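Local coordinates for protein oxidoreductase (Thermotoga maritima, PDB 1ZH8) that probably catalyses NADP-dependent interconversion of an alcohol and its carbonyl compound, as a GFO/IDH/MocA-family oxidoreductase whose Rossmann fold holds the cofactor, at residues Ala139-His144 with Glu288-Lys293. Numbering follows the deposited sequence.
With NAP (NADP nicotinamide-adenine-dinucleotide phosphate), chain D; EDO (1,2-ethanediol), chain E.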
ATOM      1  N   ALA A 139     -10.290 -17.131 -20.727  1.00 36.35           N
ATOM      2  CA  ALA A 139     -10.823 -17.806 -19.551  1.00 37.38           C
ATOM      3  C   ALA A 139     -10.188 -17.234 -18.291  1.00 38.80           C
ATOM      4  O   ALA A 139      -9.185 -17.770 -17.750  1.00 40.62           O
ATOM      5  CB  ALA A 139     -10.589 -19.338 -19.661  1.00 36.01           C
ATOM      6  N   GLU A 140     -10.760 -16.126 -17.845  1.00 37.09           N
ATOM      7  CA  GLU A 140     -10.282 -15.455 -16.667  1.00 35.60           C
ATOM      8  C   GLU A 140     -11.191 -15.906 -15.568  1.00 36.10           C
ATOM      9  O   GLU A 140     -12.289 -15.362 -15.386  1.00 40.02           O
ATOM     10  CB  GLU A 140     -10.328 -13.940 -16.857  1.00 34.17           C
ATOM     11  CG  GLU A 140     -10.024 -13.154 -15.589  1.00 38.81           C
ATOM     12  CD  GLU A 140      -8.827 -13.713 -14.828  1.00 45.61           C
ATOM     13  OE1 GLU A 140      -7.680 -13.441 -15.241  1.00 33.57           O
ATOM     14  OE2 GLU A 140      -9.043 -14.441 -13.827  1.00 37.86           O
ATOM     15  N   ASN A 141     -10.768 -16.938 -14.854  1.00 34.09           N
ATOM     16  CA  ASN A 141     -11.680 -17.574 -13.902  1.00 34.50           C
ATOM     17  C   ASN A 141     -12.019 -16.696 -12.681  1.00 34.61           C
ATOM     18  O   ASN A 141     -13.092 -16.837 -12.102  1.00 37.53           O
ATOM     19  CB  ASN A 141     -11.171 -18.950 -13.483  1.00 33.34           C
ATOM     20  CG  ASN A 141      -9.847 -18.866 -12.784  1.00 33.87           C
ATOM     21  OD1 ASN A 141      -8.841 -18.467 -13.379  1.00 35.79           O
ATOM     22  ND2 ASN A 141      -9.844 -19.181 -11.517  1.00 25.00           N
ATOM     23  N   PHE A 142     -11.147 -15.759 -12.319  1.00 34.13           N
ATOM     24  CA  PHE A 142     -11.465 -14.804 -11.231  1.00 34.59           C
ATOM     25  C   PHE A 142     -12.740 -13.979 -11.473  1.00 37.16           C
ATOM     26  O   PHE A 142     -13.333 -13.479 -10.525  1.00 40.52           O
ATOM     27  CB  PHE A 142     -10.273 -13.880 -10.904  1.00 33.18           C
ATOM     28  CG  PHE A 142      -9.276 -14.471  -9.912  1.00 30.42           C
ATOM     29  CD1 PHE A 142      -8.839 -15.798 -10.026  1.00 30.54           C
ATOM     30  CD2 PHE A 142      -8.774 -13.685  -8.865  1.00 34.81           C
ATOM     31  CE1 PHE A 142      -7.916 -16.351  -9.095  1.00 34.89           C
ATOM     32  CE2 PHE A 142      -7.859 -14.219  -7.919  1.00 32.83           C
ATOM     33  CZ  PHE A 142      -7.425 -15.559  -8.043  1.00 33.26           C
ATOM     34  N   ARG A 143     -13.172 -13.844 -12.727  1.00 36.01           N
ATOM     35  CA  ARG A 143     -14.466 -13.214 -13.026  1.00 35.23           C
ATOM     36  C   ARG A 143     -15.658 -14.076 -12.651  1.00 34.00           C
ATOM     37  O   ARG A 143     -16.812 -13.670 -12.811  1.00 32.13           O
ATOM     38  CB  ARG A 143     -14.569 -12.868 -14.504  1.00 34.81           C
ATOM     39  CG  ARG A 143     -14.498 -11.419 -14.758  1.00 33.95           C
ATOM     40  CD  ARG A 143     -14.162 -11.174 -16.204  1.00 43.80           C
ATOM     41  NE  ARG A 143     -13.110 -10.206 -16.149  1.00 46.30           N
ATOM     42  CZ  ARG A 143     -12.025 -10.199 -16.891  1.00 45.91           C
ATOM     43  NH1 ARG A 143     -11.812 -11.102 -17.827  1.00 40.65           N
ATOM     44  NH2 ARG A 143     -11.151  -9.239 -16.680  1.00 51.27           N
ATOM     45  N   HIS A 144     -15.380 -15.281 -12.173  1.00 33.47           N
ATOM     46  CA  HIS A 144     -16.456 -16.208 -11.880  1.00 32.73           C
ATOM     47  C   HIS A 144     -16.369 -16.688 -10.452  1.00 32.12           C
ATOM     48  O   HIS A 144     -17.017 -17.678 -10.118  1.00 31.82           O
ATOM     49  CB  HIS A 144     -16.378 -17.410 -12.819  1.00 32.06           C
ATOM     50  CG  HIS A 144     -16.433 -17.053 -14.271  1.00 32.84           C
ATOM     51  ND1 HIS A 144     -17.601 -17.094 -15.003  1.00 34.79           N
ATOM     52  CD2 HIS A 144     -15.464 -16.666 -15.130  1.00 33.44           C
ATOM     53  CE1 HIS A 144     -17.350 -16.744 -16.252  1.00 28.13           C
ATOM     54  NE2 HIS A 144     -16.059 -16.486 -16.356  1.00 31.25           N
ATOM     55  N   GLU A 288     -17.639 -22.695  -4.960  1.00 42.99           N
ATOM     56  CA  GLU A 288     -17.931 -23.075  -6.347  1.00 41.65           C
ATOM     57  C   GLU A 288     -16.669 -23.294  -7.161  1.00 37.77           C
ATOM     58  O   GLU A 288     -15.618 -22.770  -6.840  1.00 35.75           O
ATOM     59  CB  GLU A 288     -18.757 -21.995  -7.030  1.00 43.68           C
ATOM     60  CG  GLU A 288     -20.112 -21.776  -6.430  1.00 51.62           C
ATOM     61  CD  GLU A 288     -21.045 -21.116  -7.400  1.00 63.22           C
ATOM     62  OE1 GLU A 288     -21.377 -21.752  -8.431  1.00 66.56           O
ATOM     63  OE2 GLU A 288     -21.442 -19.965  -7.125  1.00 70.36           O
ATOM     64  N   ASN A 289     -16.776 -24.067  -8.227  1.00 36.57           N
ATOM     65  CA  ASN A 289     -15.642 -24.272  -9.105  1.00 35.36           C
ATOM     66  C   ASN A 289     -15.736 -23.203 -10.185  1.00 36.08           C
ATOM     67  O   ASN A 289     -16.676 -23.214 -10.975  1.00 38.40           O
ATOM     68  CB  ASN A 289     -15.655 -25.698  -9.691  1.00 33.74           C
ATOM     69  CG  ASN A 289     -14.487 -25.957 -10.635  1.00 37.52           C
ATOM     70  OD1 ASN A 289     -14.133 -25.111 -11.469  1.00 39.17           O
ATOM     71  ND2 ASN A 289     -13.883 -27.128 -10.511  1.00 31.11           N
ATOM     72  N   SER A 290     -14.787 -22.269 -10.202  1.00 35.05           N
ATOM     73  CA  SER A 290     -14.812 -21.167 -11.157  1.00 35.92           C
ATOM     74  C   SER A 290     -14.484 -21.592 -12.590  1.00 36.24           C
ATOM     75  O   SER A 290     -14.985 -20.988 -13.542  1.00 36.45           O
ATOM     76  CB  SER A 290     -13.870 -20.036 -10.713  1.00 39.51           C
ATOM     77  OG  SER A 290     -12.540 -20.503 -10.531  1.00 39.55           O
ATOM     78  N   TYR A 291     -13.641 -22.616 -12.744  1.00 34.04           N
ATOM     79  CA  TYR A 291     -13.348 -23.185 -14.062  1.00 35.13           C
ATOM     80  C   TYR A 291     -14.604 -23.803 -14.653  1.00 35.73           C
ATOM     81  O   TYR A 291     -14.892 -23.645 -15.836  1.00 36.63           O
ATOM     82  CB  TYR A 291     -12.235 -24.235 -13.963  1.00 34.50           C
ATOM     83  CG  TYR A 291     -10.999 -23.686 -13.307  1.00 33.00           C
ATOM     84  CD1 TYR A 291     -10.115 -22.879 -14.030  1.00 25.12           C
ATOM     85  CD2 TYR A 291     -10.736 -23.924 -11.949  1.00 33.16           C
ATOM     86  CE1 TYR A 291      -8.987 -22.338 -13.428  1.00 34.86           C
ATOM     87  CE2 TYR A 291      -9.599 -23.386 -11.332  1.00 29.94           C
ATOM     88  CZ  TYR A 291      -8.738 -22.597 -12.086  1.00 36.07           C
ATOM     89  OH  TYR A 291      -7.608 -22.078 -11.522  1.00 37.97           O
ATOM     90  N   GLN A 292     -15.363 -24.490 -13.814  1.00 34.90           N
ATOM     91  CA  GLN A 292     -16.607 -25.079 -14.256  1.00 35.23           C
ATOM     92  C   GLN A 292     -17.546 -23.959 -14.667  1.00 35.80           C
ATOM     93  O   GLN A 292     -18.208 -24.039 -15.703  1.00 36.51           O
ATOM     94  CB  GLN A 292     -17.216 -25.893 -13.126  1.00 33.97           C
ATOM     95  CG  GLN A 292     -18.443 -26.656 -13.512  1.00 33.36           C
ATOM     96  CD  GLN A 292     -18.953 -27.498 -12.368  1.00 40.06           C
ATOM     97  OE1 GLN A 292     -18.178 -28.170 -11.674  1.00 40.25           O
ATOM     98  NE2 GLN A 292     -20.262 -27.457 -12.151  1.00 34.51           N
ATOM     99  N   LYS A 293     -17.576 -22.911 -13.851  1.00 35.49           N
ATOM    100  CA  LYS A 293     -18.458 -21.791 -14.078  1.00 37.59           C
ATOM    101  C   LYS A 293     -18.133 -21.068 -15.386  1.00 37.46           C
ATOM    102  O   LYS A 293     -19.042 -20.659 -16.119  1.00 37.67           O
ATOM    103  CB  LYS A 293     -18.439 -20.849 -12.880  1.00 38.01           C
ATOM    104  CG  LYS A 293     -19.468 -21.220 -11.843  1.00 41.03           C
ATOM    105  CD  LYS A 293     -19.604 -20.106 -10.829  1.00 60.89           C
ATOM    106  CE  LYS A 293     -20.676 -19.087 -11.226  1.00 66.38           C
ATOM    107  NZ  LYS A 293     -20.619 -17.852 -10.365  1.00 69.20           N
TER
HETATM  108  PA  NAP D 400       2.250 -26.171 -18.767  1.00 28.47           P
HETATM  109  O1A NAP D 400       2.124 -27.242 -17.745  1.00 32.37           O
HETATM  110  O2A NAP D 400       3.632 -25.953 -19.224  1.00 26.84           O
HETATM  111  O5B NAP D 400       1.238 -26.502 -19.966  1.00 30.12           O
HETATM  112  C5B NAP D 400       1.541 -26.107 -21.284  1.00 31.72           C
HETATM  113  C4B NAP D 400       1.241 -27.277 -22.201  1.00 31.67           C
HETATM  114  O4B NAP D 400       1.312 -26.866 -23.560  1.00 31.92           O
HETATM  115  C3B NAP D 400       2.254 -28.404 -22.038  1.00 29.91           C
HETATM  116  O3B NAP D 400       1.521 -29.583 -22.206  1.00 30.83           O
HETATM  117  C2B NAP D 400       3.171 -28.158 -23.223  1.00 33.34           C
HETATM  118  O2B NAP D 400       4.081 -29.128 -23.732  1.00 39.31           O
HETATM  119  C1B NAP D 400       2.149 -27.768 -24.268  1.00 30.87           C
HETATM  120  N9A NAP D 400       2.785 -27.116 -25.409  1.00 30.92           N
HETATM  121  C8A NAP D 400       3.910 -26.321 -25.416  1.00 28.15           C
HETATM  122  N7A NAP D 400       4.130 -25.917 -26.686  1.00 29.54           N
HETATM  123  C5A NAP D 400       3.165 -26.449 -27.482  1.00 33.50           C
HETATM  124  C6A NAP D 400       2.907 -26.374 -28.845  1.00 31.39           C
HETATM  125  N6A NAP D 400       3.702 -25.687 -29.646  1.00 35.32           N
HETATM  126  N1A NAP D 400       1.818 -27.017 -29.374  1.00 33.09           N
HETATM  127  C2A NAP D 400       0.997 -27.752 -28.554  1.00 36.41           C
HETATM  128  N3A NAP D 400       1.250 -27.839 -27.208  1.00 28.65           N
HETATM  129  C4A NAP D 400       2.313 -27.197 -26.685  1.00 32.47           C
HETATM  130  O3  NAP D 400       1.715 -24.801 -18.143  1.00 25.47           O
HETATM  131  PN  NAP D 400       0.246 -24.603 -17.520  1.00 27.99           P
HETATM  132  O1N NAP D 400      -0.708 -25.718 -17.816  1.00 25.81           O
HETATM  133  O2N NAP D 400       0.577 -24.168 -16.170  1.00 28.02           O
HETATM  134  O5D NAP D 400      -0.338 -23.313 -18.289  1.00 30.35           O
HETATM  135  C5D NAP D 400      -0.943 -23.356 -19.569  1.00 26.73           C
HETATM  136  C4D NAP D 400      -1.910 -22.181 -19.695  1.00 27.06           C
HETATM  137  O4D NAP D 400      -2.855 -22.251 -18.635  1.00 34.85           O
HETATM  138  C3D NAP D 400      -1.179 -20.843 -19.544  1.00 26.91           C
HETATM  139  O3D NAP D 400      -1.676 -19.895 -20.459  1.00 31.49           O
HETATM  140  C2D NAP D 400      -1.484 -20.389 -18.137  1.00 28.93           C
HETATM  141  O2D NAP D 400      -1.506 -18.982 -18.010  1.00 30.92           O
HETATM  142  C1D NAP D 400      -2.841 -21.034 -17.897  1.00 31.93           C
HETATM  143  N1N NAP D 400      -3.061 -21.266 -16.472  1.00 29.96           N
HETATM  144  C2N NAP D 400      -4.150 -20.685 -15.887  1.00 29.38           C
HETATM  145  C3N NAP D 400      -4.407 -20.862 -14.524  1.00 33.96           C
HETATM  146  C7N NAP D 400      -5.719 -20.413 -13.928  1.00 35.45           C
HETATM  147  O7N NAP D 400      -5.876 -20.602 -12.542  1.00 31.58           O
HETATM  148  N7N NAP D 400      -6.691 -19.868 -14.684  1.00 28.13           N
HETATM  149  C4N NAP D 400      -3.535 -21.652 -13.762  1.00 31.76           C
HETATM  150  C5N NAP D 400      -2.428 -22.257 -14.372  1.00 35.40           C
HETATM  151  C6N NAP D 400      -2.199 -22.054 -15.737  1.00 36.13           C
HETATM  152  P2B NAP D 400       4.189 -30.724 -23.551  1.00 37.42           P
HETATM  153  O1X NAP D 400       3.302 -31.456 -24.536  1.00 37.87           O
HETATM  154  O2X NAP D 400       3.789 -31.146 -22.156  1.00 37.32           O
HETATM  155  O3X NAP D 400       5.648 -31.024 -23.820  1.00 38.21           O
HETATM  156  C1  EDO E 401     -21.680 -15.547 -13.811  1.00 62.47           C
HETATM  157  O1  EDO E 401     -20.635 -16.541 -13.779  1.00 64.29           O
HETATM  158  C2  EDO E 401     -21.924 -15.015 -12.400  0.50 62.85           C
HETATM  159  O2  EDO E 401     -22.780 -13.866 -12.461  0.50 60.36           O
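Asn141 and Tyr291 meet beside the nicotinamide end of NADP, where the loop leaving the last strand of the Rossmann fold packs against the start of helix 290-303. The pair illustrates how two remote parts of a chain can share one carboxamide: Asn141 OD1 accepts from the cofactor's N7N at 2.9 Å, while Tyr291 OH donates to its O7N, a bond modelled so short that its exact length is doubtful. Between them the side-chain amide of Asn141 stacks on the tyrosine ring, the planes 20° apart and Asn141 CG 3.6 Å from Tyr291 CE1. The other end of the amide is held as well, since Asn141 ND2 gives a nearly straight hydrogen bond (166°) to Ser290 OG at 3.2 Å, almost in the amide plane. Both bonds are consistent with the modelled flip of the amide, OD1 toward the cofactor. Cut back to an alanine, Asn141 would probably leave N7N and Ser290 OG without these mates and a gap beside the tyrosine ring. Further out, Leu33 and Ala37 of helix 28-39 pack on Tyr291, and Asn289, at the N-cap of helix 290-303, accepts from Gln292 N through OD1. His144 stays close through the 3-10 turn, its N bonded to Asn141 O, and its CB lies 4.0 Å from Lys293 CB. The lysine chain bends at chi3 (90°), which leaves Lys293 NZ 3.6 Å from His144 O.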